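Local atomic coordinates of adhesion G-protein coupled receptor G6 (Danio rerio, PDB entry 6V55), a protein that probably signals as an adhesion G protein-coupled receptor linked to myelination, with a large calcium-binding extracellular region that takes part in cell adhesion. Residues S605-V609 with F676-T680; L648-P654 with P713-A719; R671-F677 with Y696-V702. All blocks are in the same frame, centred on the assembly; numbering follows the deposited sequence.

Contact 1 of 3, residues S605-V609 with F676-T680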
loop_
_atom_site.group_PDB
_atom_site.type_symbol
_atom_site.label_atom_id
_atom_site.label_comp_id
_atom_site.label_asym_id
_atom_site.label_seq_id
_atom_site.Cartn_x
_atom_site.Cartn_y
_atom_site.Cartn_z
ATOM N N SER A 605 3.903 -20.506 -25.979
ATOM C CA SER A 605 4.389 -19.713 -24.862
ATOM C C SER A 605 5.428 -18.753 -25.422
ATOM O O SER A 605 5.632 -18.697 -26.640
ATOM C CB SER A 605 4.975 -20.607 -23.778
ATOM O OG SER A 605 6.084 -21.297 -24.321
ATOM N N LYS A 606 6.114 -18.024 -24.531
ATOM C CA LYS A 606 7.086 -17.028 -24.977
ATOM C C LYS A 606 8.321 -17.679 -25.603
ATOM O O LYS A 606 8.724 -17.284 -26.701
ATOM C CB LYS A 606 7.460 -16.102 -23.816
ATOM C CG LYS A 606 8.241 -14.834 -24.232
ATOM C CD LYS A 606 9.295 -14.449 -23.158
ATOM C CE LYS A 606 10.464 -13.610 -23.712
ATOM N NZ LYS A 606 11.673 -14.427 -24.069
ATOM N N ASN A 607 8.884 -18.723 -24.981
ATOM C CA ASN A 607 10.085 -19.361 -25.524
ATOM C C ASN A 607 9.884 -20.799 -26.013
ATOM O O ASN A 607 10.879 -21.479 -26.308
ATOM C CB ASN A 607 11.209 -19.371 -24.490
ATOM C CG ASN A 607 11.510 -18.009 -23.949
ATOM O OD1 ASN A 607 11.948 -17.117 -24.681
ATOM N ND2 ASN A 607 11.302 -17.838 -22.643
ATOM N N LEU A 608 8.643 -21.285 -26.101
ATOM C CA LEU A 608 8.380 -22.692 -26.382
ATOM C C LEU A 608 7.009 -22.842 -27.016
ATOM O O LEU A 608 6.001 -22.466 -26.409
ATOM C CB LEU A 608 8.427 -23.533 -25.108
ATOM C CG LEU A 608 8.142 -25.020 -25.330
ATOM C CD1 LEU A 608 9.234 -25.670 -26.139
ATOM C CD2 LEU A 608 7.930 -25.763 -24.033
ATOM N N VAL A 609 6.962 -23.417 -28.212
ATOM C CA VAL A 609 5.699 -23.809 -28.822
ATOM C C VAL A 609 5.779 -25.291 -29.160
ATOM O O VAL A 609 6.810 -25.761 -29.661
ATOM C CB VAL A 609 5.360 -22.936 -30.047
ATOM C CG1 VAL A 609 6.516 -22.830 -31.042
ATOM C CG2 VAL A 609 4.108 -23.401 -30.704
ATOM N N PHE A 676 9.354 -26.260 -31.004
ATOM C CA PHE A 676 10.330 -25.230 -31.337
ATOM C C PHE A 676 10.806 -24.608 -30.034
ATOM O O PHE A 676 9.991 -24.093 -29.257
ATOM C CB PHE A 676 9.721 -24.177 -32.270
ATOM C CG PHE A 676 10.626 -23.012 -32.555
ATOM C CD1 PHE A 676 10.462 -21.793 -31.883
ATOM C CD2 PHE A 676 11.624 -23.125 -33.508
ATOM C CE1 PHE A 676 11.303 -20.725 -32.141
ATOM C CE2 PHE A 676 12.465 -22.058 -33.787
ATOM C CZ PHE A 676 12.312 -20.858 -33.098
ATOM N N PHE A 677 12.113 -24.648 -29.792
ATOM C CA PHE A 677 12.696 -24.065 -28.588
ATOM C C PHE A 677 13.311 -22.718 -28.958
ATOM O O PHE A 677 14.316 -22.657 -29.670
ATOM C CB PHE A 677 13.732 -25.000 -27.972
ATOM C CG PHE A 677 13.140 -26.199 -27.281
ATOM C CD1 PHE A 677 12.812 -27.349 -27.999
ATOM C CD2 PHE A 677 12.922 -26.182 -25.904
ATOM C CE1 PHE A 677 12.269 -28.457 -27.363
ATOM C CE2 PHE A 677 12.383 -27.298 -25.250
ATOM C CZ PHE A 677 12.063 -28.433 -25.988
ATOM N N GLY A 678 12.688 -21.635 -28.499
ATOM C CA GLY A 678 13.235 -20.318 -28.771
ATOM C C GLY A 678 14.509 -20.014 -28.015
ATOM O O GLY A 678 15.305 -19.190 -28.472
ATOM N N ARG A 679 14.723 -20.667 -26.874
ATOM C CA ARG A 679 15.886 -20.441 -26.033
ATOM C C ARG A 679 16.675 -21.738 -25.914
ATOM O O ARG A 679 16.121 -22.836 -26.042
ATOM C CB ARG A 679 15.461 -19.907 -24.665
ATOM C CG ARG A 679 14.884 -18.500 -24.760
ATOM C CD ARG A 679 15.052 -17.723 -23.474
ATOM N NE ARG A 679 16.456 -17.627 -23.105
ATOM C CZ ARG A 679 17.239 -16.597 -23.406
ATOM N NH1 ARG A 679 16.739 -15.558 -24.070
ATOM N NH2 ARG A 679 18.519 -16.611 -23.036
ATOM N N THR A 680 17.985 -21.617 -25.703
ATOM C CA THR A 680 18.870 -22.770 -25.841
ATOM C C THR A 680 19.458 -23.254 -24.527
ATOM O O THR A 680 20.337 -24.117 -24.549
ATOM C CB THR A 680 20.017 -22.468 -26.810
ATOM O OG1 THR A 680 21.033 -21.709 -26.135
ATOM C CG2 THR A 680 19.521 -21.707 -28.037
#
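Leu608 and Phe677 meet because their first torsions set them side by side, pointing the same way: CG of Leu608 lies opposite the backbone N (chi1 179°), while the Phe677 ring swings to the side of its own N (chi1 -74°). CD1 of Leu608 settles over one face of the Phe677 ring in a CH-pi contact, 3.8 Å from the centroid and 17° off the ring normal. A leucine suits this place: one methyl of its fork covers the ring, and the side chain also packs on Val562 of helix 555-568, which lies against this face. The contact is the end of an antiparallel strand pair, 608-614 with 671-677, in one sheet of the GAIN-domain sandwich. Val609 and Phe676 point to the reverse side of the sheet, where CG1 of Val609 lies 3.7 Å from CB of Phe676 and the Phe676 ring packs on Leu648. Their backbones form the antiparallel hydrogen-bonded pair, Phe676 N to Val609 O at 2.9 Å and Val609 N to Phe676 O at 3.3 Å. Past the strand end, Gly678 N still donates to Asn607 O at 2.8 Å. The Asn607 amide runs alongside the aliphatic part of Arg679, with OD1 3.2 Å from Arg679 CG. The chemistry thus changes along the contact: apolar groups cover both faces of the strand pair, and at its end Asn607 OD1 takes a hydrogen bond from Lys606 NZ at 2.8 Å and probably eases the lysine's charge, 5.2 Å from NH1 of Arg679.

Contact 2 of 3, residues L648-P654 with P713-A719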
loop_
_atom_site.group_PDB
_atom_site.type_symbol
_atom_site.label_atom_id
_atom_site.label_comp_id
_atom_site.label_asym_id
_atom_site.label_seq_id
_atom_site.Cartn_x
_atom_site.Cartn_y
_atom_site.Cartn_z
ATOM N N LEU A 648 11.750 -19.823 -38.838
ATOM C CA LEU A 648 12.899 -20.049 -37.969
ATOM C C LEU A 648 13.310 -21.513 -37.915
ATOM O O LEU A 648 14.490 -21.807 -37.665
ATOM C CB LEU A 648 12.593 -19.557 -36.552
ATOM C CG LEU A 648 11.950 -18.166 -36.462
ATOM C CD1 LEU A 648 11.614 -17.840 -35.020
ATOM C CD2 LEU A 648 12.869 -17.110 -37.062
ATOM N N ALA A 649 12.368 -22.430 -38.141
ATOM C CA ALA A 649 12.678 -23.850 -38.239
ATOM C C ALA A 649 11.710 -24.503 -39.216
ATOM O O ALA A 649 10.495 -24.289 -39.123
ATOM C CB ALA A 649 12.607 -24.524 -36.875
ATOM N N VAL A 650 12.247 -25.250 -40.186
ATOM C CA VAL A 650 11.449 -26.032 -41.127
ATOM C C VAL A 650 11.870 -27.486 -40.996
ATOM O O VAL A 650 13.071 -27.790 -40.987
ATOM C CB VAL A 650 11.629 -25.570 -42.586
ATOM C CG1 VAL A 650 10.577 -26.213 -43.497
ATOM C CG2 VAL A 650 11.585 -24.063 -42.710
ATOM N N VAL A 651 10.887 -28.383 -40.894
ATOM C CA VAL A 651 11.120 -29.821 -40.855
ATOM C C VAL A 651 10.312 -30.446 -41.982
ATOM O O VAL A 651 9.082 -30.328 -42.008
ATOM C CB VAL A 651 10.727 -30.429 -39.501
ATOM C CG1 VAL A 651 10.820 -31.952 -39.550
ATOM C CG2 VAL A 651 11.599 -29.870 -38.384
ATOM N N THR A 652 10.994 -31.101 -42.911
ATOM C CA THR A 652 10.353 -31.767 -44.035
ATOM C C THR A 652 10.551 -33.267 -43.902
ATOM O O THR A 652 11.692 -33.745 -43.882
ATOM C CB THR A 652 10.922 -31.277 -45.362
ATOM O OG1 THR A 652 10.555 -29.903 -45.546
ATOM C CG2 THR A 652 10.367 -32.114 -46.506
ATOM N N LEU A 653 9.452 -33.993 -43.802
ATOM C CA LEU A 653 9.512 -35.443 -43.707
ATOM C C LEU A 653 9.355 -36.045 -45.100
ATOM O O LEU A 653 8.403 -35.692 -45.808
ATOM C CB LEU A 653 8.422 -35.968 -42.778
ATOM C CG LEU A 653 8.230 -35.194 -41.460
ATOM C CD1 LEU A 653 6.974 -35.618 -40.713
ATOM C CD2 LEU A 653 9.447 -35.341 -40.568
ATOM N N PRO A 654 10.256 -36.945 -45.516
ATOM C CA PRO A 654 10.196 -37.534 -46.872
ATOM C C PRO A 654 8.993 -38.451 -47.028
ATOM O O PRO A 654 8.401 -38.876 -46.024
ATOM C CB PRO A 654 11.510 -38.324 -46.948
ATOM C CG PRO A 654 11.783 -38.699 -45.560
ATOM C CD PRO A 654 11.380 -37.503 -44.744
ATOM N N PRO A 713 16.468 -38.769 -46.431
ATOM C CA PRO A 713 16.609 -38.106 -45.133
ATOM C C PRO A 713 15.455 -37.162 -44.811
ATOM O O PRO A 713 14.635 -36.814 -45.658
ATOM C CB PRO A 713 17.916 -37.327 -45.288
ATOM C CG PRO A 713 17.979 -37.017 -46.760
ATOM C CD PRO A 713 17.367 -38.197 -47.452
ATOM N N VAL A 714 15.397 -36.788 -43.533
ATOM C CA VAL A 714 14.570 -35.684 -43.068
ATOM C C VAL A 714 15.311 -34.388 -43.345
ATOM O O VAL A 714 16.470 -34.230 -42.944
ATOM C CB VAL A 714 14.276 -35.827 -41.569
ATOM C CG1 VAL A 714 13.208 -34.857 -41.141
ATOM C CG2 VAL A 714 13.833 -37.229 -41.264
ATOM N N ARG A 715 14.655 -33.452 -44.018
ATOM C CA ARG A 715 15.242 -32.133 -44.229
ATOM C C ARG A 715 14.900 -31.269 -43.019
ATOM O O ARG A 715 13.742 -30.891 -42.825
ATOM C CB ARG A 715 14.733 -31.515 -45.530
ATOM C CG ARG A 715 15.595 -30.387 -46.092
ATOM C CD ARG A 715 14.781 -29.586 -47.083
ATOM N NE ARG A 715 15.490 -28.441 -47.648
ATOM C CZ ARG A 715 15.337 -27.180 -47.237
ATOM N NH1 ARG A 715 14.499 -26.882 -46.244
ATOM N NH2 ARG A 715 16.021 -26.209 -47.836
ATOM N N ILE A 716 15.899 -30.980 -42.189
ATOM C CA ILE A 716 15.743 -30.098 -41.036
ATOM C C ILE A 716 16.484 -28.808 -41.342
ATOM O O ILE A 716 17.712 -28.811 -41.484
ATOM C CB ILE A 716 16.296 -30.732 -39.749
ATOM C CG1 ILE A 716 15.748 -32.152 -39.538
ATOM C CG2 ILE A 716 16.120 -29.792 -38.541
ATOM C CD1 ILE A 716 14.469 -32.225 -38.791
ATOM N N GLU A 717 15.751 -27.708 -41.441
ATOM C CA GLU A 717 16.345 -26.396 -41.675
ATOM C C GLU A 717 16.098 -25.556 -40.439
ATOM O O GLU A 717 14.946 -25.393 -40.034
ATOM C CB GLU A 717 15.744 -25.720 -42.916
ATOM C CG GLU A 717 15.985 -24.201 -43.010
ATOM C CD GLU A 717 15.197 -23.537 -44.140
ATOM O OE1 GLU A 717 15.023 -24.179 -45.208
ATOM O OE2 GLU A 717 14.752 -22.374 -43.955
ATOM N N ILE A 718 17.164 -25.065 -39.807
ATOM C CA ILE A 718 17.020 -24.180 -38.653
ATOM C C ILE A 718 17.735 -22.869 -38.943
ATOM O O ILE A 718 18.846 -22.862 -39.486
ATOM C CB ILE A 718 17.546 -24.790 -37.329
ATOM C CG1 ILE A 718 17.344 -26.300 -37.262
ATOM C CG2 ILE A 718 16.799 -24.185 -36.165
ATOM C CD1 ILE A 718 18.036 -26.946 -36.122
ATOM N N ALA A 719 17.088 -21.763 -38.582
ATOM C CA ALA A 719 17.693 -20.443 -38.670
ATOM C C ALA A 719 18.739 -20.269 -37.582
ATOM O O ALA A 719 18.570 -20.752 -36.459
ATOM C CB ALA A 719 16.629 -19.360 -38.530
#
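Val650 and Glu717 lie side by side and point the same way from their antiparallel strands, so that CG2 of the valine touches the flank of the acid, 3.8 Å from OE2. Next along this face Thr652 and Arg715, a hydrogen-bonded pair, bring their CB atoms to 3.8 Å. With CG of Arg715 anti to the backbone N (chi1 -160°), the extended arginine chain carries its guanidinium along the face to Glu717, two residues on in the same strand. NH1 of Arg715 reaches OE1 of Glu717 at 2.9 Å in a salt bridge; OE1 lies near the guanidinium plane, and NH1 meets it on the anti side of the carboxylate. Arg760, on the adjoining strand 760-765, binds the same oxygen, so one acid serves two arginines. The opposite face is purely apolar. The side chains of Val651 and Ile716 again lie side by side there, and CD1 of the isoleucine fits against both valine methyls, 3.7 Å from CG2; branched residues fill this layer, which packs on Val698 of the facing sheet, while Ile716 and Ile718 also touch a bound peptide. The backbones are joined by mostly straight bonds, such as Glu717 N to Val650 O at 2.7 Å and Ala719 N to Leu648 O at 2.8 Å. With a leucine in place of Glu717, Arg715 and Arg760 would probably be left close together without the acid they share. The strand pair is therefore two-sided: a hydrophobic face turned into the sandwich, and a face whose buried carboxylate is likely to stay ionised between its arginines.

Contact 3 of 3, residues R671-F677 with Y696-V702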
loop_
_atom_site.group_PDB
_atom_site.type_symbol
_atom_site.label_atom_id
_atom_site.label_comp_id
_atom_site.label_asym_id
_atom_site.label_seq_id
_atom_site.Cartn_x
_atom_site.Cartn_y
_atom_site.Cartn_z
ATOM N N ARG A 671 0.480 -39.770 -35.037
ATOM C CA ARG A 671 0.608 -38.332 -34.904
ATOM C C ARG A 671 1.923 -37.881 -35.496
ATOM O O ARG A 671 2.832 -38.673 -35.683
ATOM C CB ARG A 671 0.571 -37.877 -33.444
ATOM C CG ARG A 671 -0.757 -37.985 -32.772
ATOM C CD ARG A 671 -0.595 -38.633 -31.432
ATOM N NE ARG A 671 -1.817 -38.522 -30.635
ATOM C CZ ARG A 671 -1.942 -37.806 -29.518
ATOM N NH1 ARG A 671 -0.914 -37.124 -29.026
ATOM N NH2 ARG A 671 -3.101 -37.785 -28.882
ATOM N N ILE A 672 2.013 -36.583 -35.774
ATOM C CA ILE A 672 3.286 -35.888 -35.938
ATOM C C ILE A 672 3.416 -34.927 -34.774
ATOM O O ILE A 672 2.453 -34.239 -34.432
ATOM C CB ILE A 672 3.372 -35.123 -37.268
ATOM C CG1 ILE A 672 2.805 -35.978 -38.395
ATOM C CG2 ILE A 672 4.824 -34.709 -37.549
ATOM C CD1 ILE A 672 3.055 -35.461 -39.789
ATOM N N ASN A 673 4.586 -34.899 -34.157
ATOM C CA ASN A 673 4.898 -34.005 -33.054
ATOM C C ASN A 673 5.873 -32.940 -33.528
ATOM O O ASN A 673 6.742 -33.205 -34.357
ATOM C CB ASN A 673 5.522 -34.789 -31.898
ATOM C CG ASN A 673 4.647 -35.948 -31.445
ATOM O OD1 ASN A 673 3.433 -35.823 -31.406
ATOM N ND2 ASN A 673 5.260 -37.085 -31.118
ATOM N N PHE A 674 5.757 -31.739 -32.986
ATOM C CA PHE A 674 6.675 -30.681 -33.390
ATOM C C PHE A 674 6.884 -29.784 -32.183
ATOM O O PHE A 674 5.911 -29.390 -31.543
ATOM C CB PHE A 674 6.094 -29.905 -34.580
ATOM C CG PHE A 674 7.032 -28.906 -35.207
ATOM C CD1 PHE A 674 7.110 -27.594 -34.724
ATOM C CD2 PHE A 674 7.768 -29.239 -36.333
ATOM C CE1 PHE A 674 7.949 -26.658 -35.303
ATOM C CE2 PHE A 674 8.615 -28.295 -36.933
ATOM C CZ PHE A 674 8.690 -26.999 -36.415
ATOM N N MET A 675 8.144 -29.479 -31.864
ATOM C CA MET A 675 8.498 -28.523 -30.813
ATOM C C MET A 675 9.518 -27.531 -31.353
ATOM O O MET A 675 10.445 -27.912 -32.078
ATOM C CB MET A 675 9.097 -29.209 -29.575
ATOM C CG MET A 675 8.315 -30.401 -29.080
ATOM S SD MET A 675 9.043 -31.265 -27.705
ATOM C CE MET A 675 8.860 -32.930 -28.354
ATOM N N PHE A 676 9.354 -26.260 -31.004
ATOM C CA PHE A 676 10.330 -25.230 -31.337
ATOM C C PHE A 676 10.806 -24.608 -30.034
ATOM O O PHE A 676 9.991 -24.093 -29.257
ATOM C CB PHE A 676 9.721 -24.177 -32.270
ATOM C CG PHE A 676 10.626 -23.012 -32.555
ATOM C CD1 PHE A 676 10.462 -21.793 -31.883
ATOM C CD2 PHE A 676 11.624 -23.125 -33.508
ATOM C CE1 PHE A 676 11.303 -20.725 -32.141
ATOM C CE2 PHE A 676 12.465 -22.058 -33.787
ATOM C CZ PHE A 676 12.312 -20.858 -33.098
ATOM N N PHE A 677 12.113 -24.648 -29.792
ATOM C CA PHE A 677 12.696 -24.065 -28.588
ATOM C C PHE A 677 13.311 -22.718 -28.958
ATOM O O PHE A 677 14.316 -22.657 -29.670
ATOM C CB PHE A 677 13.732 -25.000 -27.972
ATOM C CG PHE A 677 13.140 -26.199 -27.281
ATOM C CD1 PHE A 677 12.812 -27.349 -27.999
ATOM C CD2 PHE A 677 12.922 -26.182 -25.904
ATOM C CE1 PHE A 677 12.269 -28.457 -27.363
ATOM C CE2 PHE A 677 12.383 -27.298 -25.250
ATOM C CZ PHE A 677 12.063 -28.433 -25.988
ATOM N N TYR A 696 18.377 -22.201 -33.085
ATOM C CA TYR A 696 17.248 -22.670 -32.306
ATOM C C TYR A 696 17.279 -24.191 -32.280
ATOM O O TYR A 696 17.980 -24.829 -33.065
ATOM C CB TYR A 696 15.940 -22.160 -32.898
ATOM C CG TYR A 696 15.868 -20.660 -32.883
ATOM C CD1 TYR A 696 15.512 -19.986 -31.719
ATOM C CD2 TYR A 696 16.182 -19.903 -34.016
ATOM C CE1 TYR A 696 15.454 -18.597 -31.683
ATOM C CE2 TYR A 696 16.128 -18.507 -33.986
ATOM C CZ TYR A 696 15.760 -17.871 -32.812
ATOM O OH TYR A 696 15.703 -16.502 -32.745
ATOM N N VAL A 697 16.536 -24.791 -31.360
ATOM C CA VAL A 697 16.414 -26.243 -31.342
ATOM C C VAL A 697 15.001 -26.599 -31.758
ATOM O O VAL A 697 14.028 -26.121 -31.158
ATOM C CB VAL A 697 16.747 -26.834 -29.973
ATOM C CG1 VAL A 697 16.753 -28.339 -30.084
ATOM C CG2 VAL A 697 18.099 -26.332 -29.533
ATOM N N VAL A 698 14.887 -27.418 -32.794
ATOM C CA VAL A 698 13.600 -27.906 -33.257
ATOM C C VAL A 698 13.571 -29.416 -33.058
ATOM O O VAL A 698 14.584 -30.101 -33.251
ATOM C CB VAL A 698 13.334 -27.484 -34.724
ATOM C CG1 VAL A 698 14.392 -27.998 -35.718
ATOM C CG2 VAL A 698 11.943 -27.849 -35.169
ATOM N N ALA A 699 12.440 -29.923 -32.571
ATOM C CA ALA A 699 12.254 -31.357 -32.435
ATOM C C ALA A 699 11.058 -31.845 -33.246
ATOM O O ALA A 699 10.118 -31.087 -33.526
ATOM C CB ALA A 699 12.092 -31.771 -30.972
ATOM N N SER A 700 11.110 -33.123 -33.631
ATOM C CA SER A 700 9.982 -33.773 -34.282
ATOM C C SER A 700 10.054 -35.266 -34.039
ATOM O O SER A 700 11.140 -35.814 -33.842
ATOM C CB SER A 700 9.950 -33.507 -35.783
ATOM O OG SER A 700 8.671 -33.830 -36.304
ATOM N N SER A 701 8.886 -35.915 -34.061
ATOM C CA SER A 701 8.776 -37.369 -33.941
ATOM C C SER A 701 7.398 -37.767 -34.441
ATOM O O SER A 701 6.534 -36.918 -34.674
ATOM C CB SER A 701 8.961 -37.863 -32.498
ATOM O OG SER A 701 7.808 -37.575 -31.716
ATOM N N VAL A 702 7.189 -39.074 -34.578
ATOM C CA VAL A 702 5.888 -39.588 -34.966
ATOM C C VAL A 702 5.326 -40.554 -33.941
ATOM O O VAL A 702 4.344 -41.238 -34.220
ATOM C CB VAL A 702 5.934 -40.257 -36.347
ATOM C CG1 VAL A 702 6.037 -39.218 -37.427
ATOM C CG2 VAL A 702 7.111 -41.167 -36.382
#
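This is an antiparallel strand pairing inside the beta-sandwich of the GAIN domain, the fold that carries the GPCR proteolysis site. The axes of strands 671-677 and 697-701 come within 4.7 Å, their directions 170° apart, and beyond Val698 and Ala699 the sheet continues into a strand of a bound peptide, probably the tethered agonist segment. Met675 and Ala699 form a regular hydrogen-bonded pair, with Ala699 N to Met675 O at 2.9 Å; the small alanine sits beside a flexible methionine that reaches helix 573-593. On the face turned to the other sheet, Phe674 and Val698 make an apolar layer, the ring's CZ lying 3.6 Å from CG2 of the valine. At one end CZ of Phe676 comes over a face of the Tyr696 ring, 3.6 Å from CG, the two planes tilted by 37°, while the carbonyl oxygen of Phe677 lies at the edge of that same ring. At the other end hydroxyls add bonds to the pairing, one to a side chain and one to the backbone. Asn673 ND2 donates to Ser701 OG at 2.7 Å, with the hydroxyl close to the amide plane. Ser700, its OG anti to the backbone N (chi1 -164°), gives its hydroxyl hydrogen to Asn673 O at 2.8 Å, almost in line with that C=O bond.

Overall arrangement
The three contacts make up neighbouring parts of one sandwich. Contacts 1 and 3 lie in the same antiparallel sheet, about 11 Å apart between centres, and share strand 671-677, which pairs with 608-614 on one side and 697-701 on the other. Contact 2 belongs to the sheet facing it, with its centre about 10 Å from that of contact 3 and 17 Å from that of contact 1. Along the chain the segments of contacts 1 and 2 alternate, whereas both segments of contact 3 fall between those of contact 2. Phe676 ties all three together, since its ring reaches Leu648. Distant stretches of sequence together form the sandwich core, of which contacts 2 and 3 touch the bound peptide, probably the tethered agonist.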